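Local coordinates for peptide chain release factor RF2 (Thermus thermophilus, PDB 2IHR), which ends translation at the stop codons UGA and UAA by releasing the finished peptide from the ribosome, at residues G126-D131 with H187-P192; I258-Q263 with L276-A281. One frame throughout, in Å; residues are numbered along the deposited sequence.

Contact 1 (G126-D131 with H187-P192); sequences GTEACD and HRLVRP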
ATOM      1  N   GLY A 126       9.694  -7.301 -24.095  1.00 61.46           N
ATOM      2  CA  GLY A 126      10.580  -8.453 -24.219  1.00 54.00           C
ATOM      3  C   GLY A 126      11.603  -8.595 -23.116  1.00 57.07           C
ATOM      4  O   GLY A 126      11.247  -8.514 -21.955  1.00 65.02           O
ATOM      5  N   THR A 127      12.873  -8.794 -23.435  1.00 73.29           N
ATOM      6  CA  THR A 127      13.832  -8.947 -22.355  1.00 79.09           C
ATOM      7  C   THR A 127      13.902  -7.668 -21.536  1.00 83.24           C
ATOM      8  O   THR A 127      14.099  -7.722 -20.306  1.00 81.26           O
ATOM      9  CB  THR A 127      15.227  -9.254 -22.872  1.00 85.55           C
ATOM     10  OG1 THR A 127      15.128 -10.184 -23.950  1.00 90.50           O
ATOM     11  CG2 THR A 127      16.088  -9.857 -21.743  1.00 80.50           C
ATOM     12  N   GLU A 128      13.752  -6.525 -22.223  1.00 75.06           N
ATOM     13  CA  GLU A 128      13.783  -5.226 -21.561  1.00 72.35           C
ATOM     14  C   GLU A 128      12.740  -5.199 -20.448  1.00 73.84           C
ATOM     15  O   GLU A 128      13.011  -4.696 -19.345  1.00 72.46           O
ATOM     16  CB  GLU A 128      13.490  -4.098 -22.548  1.00 76.57           C
ATOM     17  CG  GLU A 128      14.667  -3.197 -22.902  1.00 76.10           C
ATOM     18  CD  GLU A 128      15.162  -2.278 -21.757  1.00 85.20           C
ATOM     19  OE1 GLU A 128      16.063  -2.710 -20.986  1.00 85.97           O
ATOM     20  OE2 GLU A 128      14.661  -1.127 -21.635  1.00 80.53           O
ATOM     21  N   ALA A 129      11.554  -5.745 -20.716  1.00 64.00           N
ATOM     22  CA  ALA A 129      10.526  -5.749 -19.680  1.00 64.33           C
ATOM     23  C   ALA A 129      10.818  -6.628 -18.434  1.00 58.94           C
ATOM     24  O   ALA A 129      10.309  -6.371 -17.337  1.00 55.72           O
ATOM     25  CB  ALA A 129       9.160  -6.123 -20.292  1.00 46.60           C
ATOM     26  N   CYS A 130      11.628  -7.658 -18.588  1.00 52.14           N
ATOM     27  CA  CYS A 130      11.918  -8.527 -17.455  1.00 61.89           C
ATOM     28  C   CYS A 130      12.921  -7.828 -16.547  1.00 59.02           C
ATOM     29  O   CYS A 130      12.843  -7.922 -15.318  1.00 57.77           O
ATOM     30  CB  CYS A 130      12.488  -9.894 -17.922  1.00 75.19           C
ATOM     31  SG  CYS A 130      11.423 -10.871 -19.043  1.00 86.29           S
ATOM     32  N   ASP A 131      13.860  -7.133 -17.170  1.00 65.63           N
ATOM     33  CA  ASP A 131      14.872  -6.394 -16.439  1.00 67.37           C
ATOM     34  C   ASP A 131      14.150  -5.289 -15.649  1.00 66.56           C
ATOM     35  O   ASP A 131      14.393  -5.100 -14.446  1.00 65.12           O
ATOM     36  CB  ASP A 131      15.888  -5.823 -17.448  1.00 76.83           C
ATOM     37  CG  ASP A 131      17.120  -5.205 -16.783  1.00 78.70           C
ATOM     38  OD1 ASP A 131      17.598  -5.742 -15.753  1.00 79.87           O
ATOM     39  OD2 ASP A 131      17.622  -4.181 -17.319  1.00 72.01           O
ATOM     40  N   HIS A 187       3.648   0.640 -15.007  1.00 46.84           N
ATOM     41  CA  HIS A 187       4.805   1.496 -14.925  1.00 48.98           C
ATOM     42  C   HIS A 187       5.562   1.450 -16.222  1.00 48.40           C
ATOM     43  O   HIS A 187       5.873   0.358 -16.729  1.00 58.74           O
ATOM     44  CB  HIS A 187       5.682   1.030 -13.728  1.00 45.70           C
ATOM     45  CG  HIS A 187       5.051   1.281 -12.389  1.00 40.38           C
ATOM     46  ND1 HIS A 187       5.493   2.255 -11.525  1.00 54.23           N
ATOM     47  CD2 HIS A 187       4.013   0.673 -11.757  1.00 49.76           C
ATOM     48  CE1 HIS A 187       4.777   2.234 -10.413  1.00 45.97           C
ATOM     49  NE2 HIS A 187       3.867   1.280 -10.530  1.00 48.65           N
ATOM     50  N   ARG A 188       5.870   2.623 -16.782  1.00 51.75           N
ATOM     51  CA  ARG A 188       6.594   2.653 -18.054  1.00 52.60           C
ATOM     52  C   ARG A 188       8.058   3.121 -17.961  1.00 50.52           C
ATOM     53  O   ARG A 188       8.377   4.121 -17.286  1.00 54.05           O
ATOM     54  CB  ARG A 188       5.844   3.521 -19.053  1.00 59.18           C
ATOM     55  CG  ARG A 188       6.529   3.612 -20.362  1.00 63.07           C
ATOM     56  CD  ARG A 188       5.729   4.389 -21.342  1.00 70.07           C
ATOM     57  NE  ARG A 188       5.744   5.809 -21.045  1.00 73.94           N
ATOM     58  CZ  ARG A 188       6.150   6.728 -21.916  1.00 78.09           C
ATOM     59  NH1 ARG A 188       6.564   6.353 -23.116  1.00 75.50           N
ATOM     60  NH2 ARG A 188       6.136   8.019 -21.591  1.00 80.59           N
ATOM     61  N   LEU A 189       8.919   2.389 -18.672  1.00 56.31           N
ATOM     62  CA  LEU A 189      10.353   2.621 -18.737  1.00 58.76           C
ATOM     63  C   LEU A 189      10.834   3.004 -20.120  1.00 61.61           C
ATOM     64  O   LEU A 189      10.557   2.336 -21.098  1.00 69.59           O
ATOM     65  CB  LEU A 189      11.097   1.355 -18.297  1.00 53.35           C
ATOM     66  CG  LEU A 189      12.568   1.412 -17.782  1.00 57.70           C
ATOM     67  CD1 LEU A 189      13.462   0.732 -18.783  1.00 53.97           C
ATOM     68  CD2 LEU A 189      13.017   2.805 -17.498  1.00 50.97           C
ATOM     69  N   VAL A 190      11.572   4.089 -20.192  1.00 59.98           N
ATOM     70  CA  VAL A 190      12.127   4.553 -21.446  1.00 60.60           C
ATOM     71  C   VAL A 190      13.632   4.769 -21.306  1.00 60.92           C
ATOM     72  O   VAL A 190      14.103   5.488 -20.395  1.00 63.02           O
ATOM     73  CB  VAL A 190      11.494   5.872 -21.853  1.00 70.42           C
ATOM     74  CG1 VAL A 190      11.871   6.195 -23.267  1.00 57.29           C
ATOM     75  CG2 VAL A 190       9.986   5.797 -21.649  1.00 65.82           C
ATOM     76  N   ARG A 191      14.374   4.124 -22.200  1.00 67.11           N
ATOM     77  CA  ARG A 191      15.838   4.218 -22.255  1.00 70.70           C
ATOM     78  C   ARG A 191      16.302   3.275 -23.320  1.00 70.68           C
ATOM     79  O   ARG A 191      15.515   2.482 -23.854  1.00 63.76           O
ATOM     80  CB  ARG A 191      16.500   3.750 -20.952  1.00 59.81           C
ATOM     81  CG  ARG A 191      16.339   2.269 -20.731  1.00 53.33           C
ATOM     82  CD  ARG A 191      17.136   1.716 -19.571  1.00 53.55           C
ATOM     83  NE  ARG A 191      16.948   0.273 -19.543  1.00 58.66           N
ATOM     84  CZ  ARG A 191      17.372  -0.522 -18.573  1.00 59.56           C
ATOM     85  NH1 ARG A 191      18.016   0.000 -17.526  1.00 56.13           N
ATOM     86  NH2 ARG A 191      17.179  -1.843 -18.665  1.00 51.18           N
ATOM     87  N   PRO A 192      17.576   3.377 -23.682  1.00 78.65           N
ATOM     88  CA  PRO A 192      18.085   2.448 -24.699  1.00 80.80           C
ATOM     89  C   PRO A 192      18.399   1.093 -23.977  1.00 88.97           C
ATOM     90  O   PRO A 192      18.982   1.062 -22.877  1.00 87.62           O
ATOM     91  CB  PRO A 192      19.318   3.176 -25.259  1.00 61.51           C
ATOM     92  CG  PRO A 192      19.714   4.181 -24.140  1.00 57.17           C
ATOM     93  CD  PRO A 192      18.354   4.635 -23.651  1.00 59.08           C
TER
HETATM   94  O   HOH W   1      12.419   0.283 -22.204  1.00 43.74           O
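A salt-bridge network of Glu128, Asp131 and Arg191 ties the first turn of helix 127-145 to the corner at Arg191, just after strand 185-190. One guanidinium nitrogen, Arg191 NH2, serves both acids. It gives a nearly straight bond to Glu128 OE1 at 2.7 Å (171°), taken on the syn lone pair. Its other bond goes to Asp131 OD2, also at 2.7 Å. That oxygen is met on its anti side, somewhat out of the carboxylate plane, and the bond is more bent (146°). Both acceptors lie close to the guanidinium plane, at its edge, and this should fix the rotation of the group. Arg191 NE adds weak bonds to both oxygens of Glu128. The arginine chain runs extended from CG to NE, which carries its charge across to the helix. A water donates to both Glu128 OE2, at 2.7 Å, and the backbone Leu189 O, at 3.0 Å. Leu189 CD1 lies 3.6 Å from Glu128 OE2. Farther along the helix, Trp132 packs on Leu189 and Met135 touches Arg191. Strand 185-190 runs between strands 201-213 and 312-315 of the mixed sheet, and Ser204 of the former touches Glu128.

Contact 2 (I258-Q263 with L276-A281); sequences ITVTCQ and LKILKA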
ATOM      1  N   ILE A 258      -7.552 -19.516  -9.235  1.00 76.43           N
ATOM      2  CA  ILE A 258      -6.569 -18.692  -8.556  1.00 73.78           C
ATOM      3  C   ILE A 258      -5.478 -19.649  -8.077  1.00 74.60           C
ATOM      4  O   ILE A 258      -5.772 -20.723  -7.569  1.00 70.48           O
ATOM      5  CB  ILE A 258      -7.200 -17.947  -7.342  1.00 71.35           C
ATOM      6  CG1 ILE A 258      -8.194 -16.914  -7.857  1.00 69.51           C
ATOM      7  CG2 ILE A 258      -6.117 -17.257  -6.479  1.00 66.58           C
ATOM      8  CD1 ILE A 258      -8.744 -15.998  -6.792  1.00 70.45           C
ATOM      9  N   THR A 259      -4.218 -19.289  -8.272  1.00 91.17           N
ATOM     10  CA  THR A 259      -3.159 -20.161  -7.809  1.00 92.54           C
ATOM     11  C   THR A 259      -2.051 -19.348  -7.154  1.00 93.37           C
ATOM     12  O   THR A 259      -1.779 -18.221  -7.553  1.00 95.14           O
ATOM     13  CB  THR A 259      -2.611 -21.039  -8.958  1.00 77.00           C
ATOM     14  OG1 THR A 259      -1.274 -20.651  -9.291  1.00 84.91           O
ATOM     15  CG2 THR A 259      -3.494 -20.918 -10.185  1.00 84.01           C
ATOM     16  N   VAL A 260      -1.436 -19.933  -6.130  1.00 75.80           N
ATOM     17  CA  VAL A 260      -0.366 -19.303  -5.367  1.00 70.16           C
ATOM     18  C   VAL A 260       0.782 -20.286  -5.144  1.00 76.87           C
ATOM     19  O   VAL A 260       0.572 -21.365  -4.600  1.00 84.86           O
ATOM     20  CB  VAL A 260      -0.857 -18.868  -3.960  1.00 64.87           C
ATOM     21  CG1 VAL A 260       0.280 -18.220  -3.177  1.00 54.32           C
ATOM     22  CG2 VAL A 260      -2.063 -17.951  -4.061  1.00 62.93           C
ATOM     23  N   THR A 261       1.990 -19.897  -5.552  1.00 77.20           N
ATOM     24  CA  THR A 261       3.187 -20.707  -5.382  1.00 70.83           C
ATOM     25  C   THR A 261       4.057 -20.053  -4.296  1.00 72.23           C
ATOM     26  O   THR A 261       4.014 -18.845  -4.117  1.00 77.91           O
ATOM     27  CB  THR A 261       3.892 -20.801  -6.689  1.00 74.02           C
ATOM     28  OG1 THR A 261       2.925 -21.168  -7.685  1.00 69.65           O
ATOM     29  CG2 THR A 261       4.997 -21.839  -6.612  1.00 68.64           C
ATOM     30  N   CYS A 262       4.841 -20.835  -3.569  1.00 87.77           N
ATOM     31  CA  CYS A 262       5.605 -20.256  -2.479  1.00 86.39           C
ATOM     32  C   CYS A 262       6.817 -21.019  -2.026  1.00 92.39           C
ATOM     33  O   CYS A 262       6.690 -22.019  -1.334  1.00 98.21           O
ATOM     34  CB  CYS A 262       4.704 -20.072  -1.268  1.00 78.51           C
ATOM     35  SG  CYS A 262       5.563 -19.497   0.249  1.00 74.91           S
ATOM     36  N   GLN A 263       7.987 -20.509  -2.391  1.00 72.48           N
ATOM     37  CA  GLN A 263       9.267 -21.097  -2.029  1.00 71.42           C
ATOM     38  C   GLN A 263       9.957 -20.251  -0.955  1.00 66.08           C
ATOM     39  O   GLN A 263      11.194 -20.220  -0.962  1.00 56.02           O
ATOM     40  CB  GLN A 263      10.210 -21.131  -3.251  1.00 71.74           C
ATOM     41  CG  GLN A 263       9.518 -20.927  -4.598  1.00 84.03           C
ATOM     42  CD  GLN A 263      10.324 -20.069  -5.578  1.00 93.52           C
ATOM     43  OE1 GLN A 263      10.198 -20.218  -6.804  1.00 96.94           O
ATOM     44  NE2 GLN A 263      11.138 -19.154  -5.041  1.00 91.06           N
ATOM     45  N   LEU A 276      -1.347 -20.188   1.434  1.00 70.12           N
ATOM     46  CA  LEU A 276      -2.765 -20.176   1.787  1.00 73.11           C
ATOM     47  C   LEU A 276      -3.203 -18.859   2.396  1.00 71.86           C
ATOM     48  O   LEU A 276      -4.366 -18.462   2.266  1.00 70.18           O
ATOM     49  CB  LEU A 276      -3.060 -21.321   2.771  1.00 88.52           C
ATOM     50  CG  LEU A 276      -3.022 -22.789   2.313  1.00 87.47           C
ATOM     51  CD1 LEU A 276      -3.080 -23.652   3.549  1.00 85.73           C
ATOM     52  CD2 LEU A 276      -4.198 -23.121   1.372  1.00 84.84           C
ATOM     53  N   LYS A 277      -2.266 -18.197   3.077  1.00 76.67           N
ATOM     54  CA  LYS A 277      -2.517 -16.914   3.717  1.00 76.11           C
ATOM     55  C   LYS A 277      -2.670 -15.878   2.597  1.00 71.45           C
ATOM     56  O   LYS A 277      -3.560 -15.019   2.655  1.00 66.62           O
ATOM     57  CB  LYS A 277      -1.365 -16.561   4.666  1.00 82.23           C
ATOM     58  CG  LYS A 277      -1.874 -16.099   6.030  1.00 90.72           C
ATOM     59  CD  LYS A 277      -0.754 -15.660   6.955  1.00 96.58           C
ATOM     60  CE  LYS A 277       0.124 -16.824   7.325  1.00104.49           C
ATOM     61  NZ  LYS A 277       0.797 -16.567   8.619  1.00109.61           N
ATOM     62  N   ILE A 278      -1.809 -15.975   1.579  1.00 63.72           N
ATOM     63  CA  ILE A 278      -1.900 -15.092   0.413  1.00 67.94           C
ATOM     64  C   ILE A 278      -3.188 -15.424  -0.341  1.00 70.97           C
ATOM     65  O   ILE A 278      -4.039 -14.555  -0.528  1.00 73.71           O
ATOM     66  CB  ILE A 278      -0.698 -15.239  -0.609  1.00 67.91           C
ATOM     67  CG1 ILE A 278       0.505 -14.371  -0.198  1.00 62.96           C
ATOM     68  CG2 ILE A 278      -1.123 -14.686  -1.978  1.00 64.33           C
ATOM     69  CD1 ILE A 278       1.305 -14.852   0.947  1.00 64.12           C
ATOM     70  N   LEU A 279      -3.331 -16.681  -0.753  1.00 81.63           N
ATOM     71  CA  LEU A 279      -4.513 -17.124  -1.492  1.00 81.49           C
ATOM     72  C   LEU A 279      -5.815 -16.627  -0.888  1.00 79.11           C
ATOM     73  O   LEU A 279      -6.713 -16.122  -1.588  1.00 77.03           O
ATOM     74  CB  LEU A 279      -4.563 -18.649  -1.563  1.00 85.03           C
ATOM     75  CG  LEU A 279      -5.529 -19.261  -2.597  1.00 92.25           C
ATOM     76  CD1 LEU A 279      -6.558 -20.133  -1.888  1.00100.06           C
ATOM     77  CD2 LEU A 279      -6.217 -18.167  -3.428  1.00 92.67           C
ATOM     78  N   LYS A 280      -5.922 -16.773   0.417  1.00 72.98           N
ATOM     79  CA  LYS A 280      -7.135 -16.350   1.075  1.00 81.17           C
ATOM     80  C   LYS A 280      -7.400 -14.878   0.762  1.00 82.69           C
ATOM     81  O   LYS A 280      -8.504 -14.494   0.326  1.00 82.45           O
ATOM     82  CB  LYS A 280      -7.024 -16.600   2.592  1.00 93.75           C
ATOM     83  CG  LYS A 280      -7.542 -17.987   3.077  1.00 88.13           C
ATOM     84  CD  LYS A 280      -7.024 -18.320   4.480  1.00 91.34           C
ATOM     85  CE  LYS A 280      -7.927 -19.252   5.248  1.00 92.20           C
ATOM     86  NZ  LYS A 280      -8.634 -18.547   6.364  1.00 88.79           N
ATOM     87  N   ALA A 281      -6.365 -14.067   0.960  1.00108.54           N
ATOM     88  CA  ALA A 281      -6.420 -12.623   0.731  1.00 99.64           C
ATOM     89  C   ALA A 281      -6.744 -12.198  -0.704  1.00 94.88           C
ATOM     90  O   ALA A 281      -7.261 -11.107  -0.933  1.00102.89           O
ATOM     91  CB  ALA A 281      -5.132 -12.029   1.138  1.00 42.28           C
TER
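Val260 and Leu279 carry most of this contact, between strand 258-262 and helix 268-294. Val260 points at the helix. Its CG2 is shared between Leu279 and Ile278, while its CG1 meets Ile278. Val260 CG2 lies against the backbone side of Leu279, 3.6 Å from Leu279 CB and 3.6 Å from Leu279 CA. Val260 CG1 stands with CG2 over Ile278: each is 4.0 Å from Ile278 CG2. The valine thus faces two successive helix residues. With CG1 anti to the backbone N (chi1 180°), CG2 is left beside that nitrogen and set toward Leu279. Cutting Val260 back to an alanine removes both methyls, which would probably open a gap beside Leu279 CB and Ile278 CG2. The CA atoms of Val260 and Leu279 are 6.1 Å apart, the nearest such pair.

Strand and helix follow each other in the chain and run roughly antiparallel, with short-segment axes at 153° and 8.2 Å apart at closest approach. The strand is an outer one of a three-stranded antiparallel sheet, and the helix packs along one face of it, within the RF-1 domain.

Leu279 reaches on with its side chain toward Ile258, whose own side chain points at the helix. The detailed fit of this pair is doubtful. Leu283 and Leu286, farther along the helix, also touch Ile258. Leu222, from a loop, packs on Leu279 too. Val154 of strand 150-158 touches Ile278 on the helix. No hydrogen bond crosses between the two segments.

The two contacts follow in series along the chain and do not touch. Their centres are 28 Å apart, and their nearest atoms about 15 Å. Contact 1 lies within the PCRF domain, contact 2 within the RF-1 domain. They differ in kind: contact 1 is polar and partly buried, contact 2 apolar and buried. Each joins a helix to a strand, but of different sheets. Strand 150-158, at one edge of the large mixed sheet that includes strand 185-190, also meets contact 2 through Val154, so the two regions adjoin there. Gln240 is the glutamine of the GGQ peptide-hydrolysis motif, in the same RF-1 domain as contact 2. It is inferred to be methylated in the natural protein but is unmodified here. Neither contact includes it.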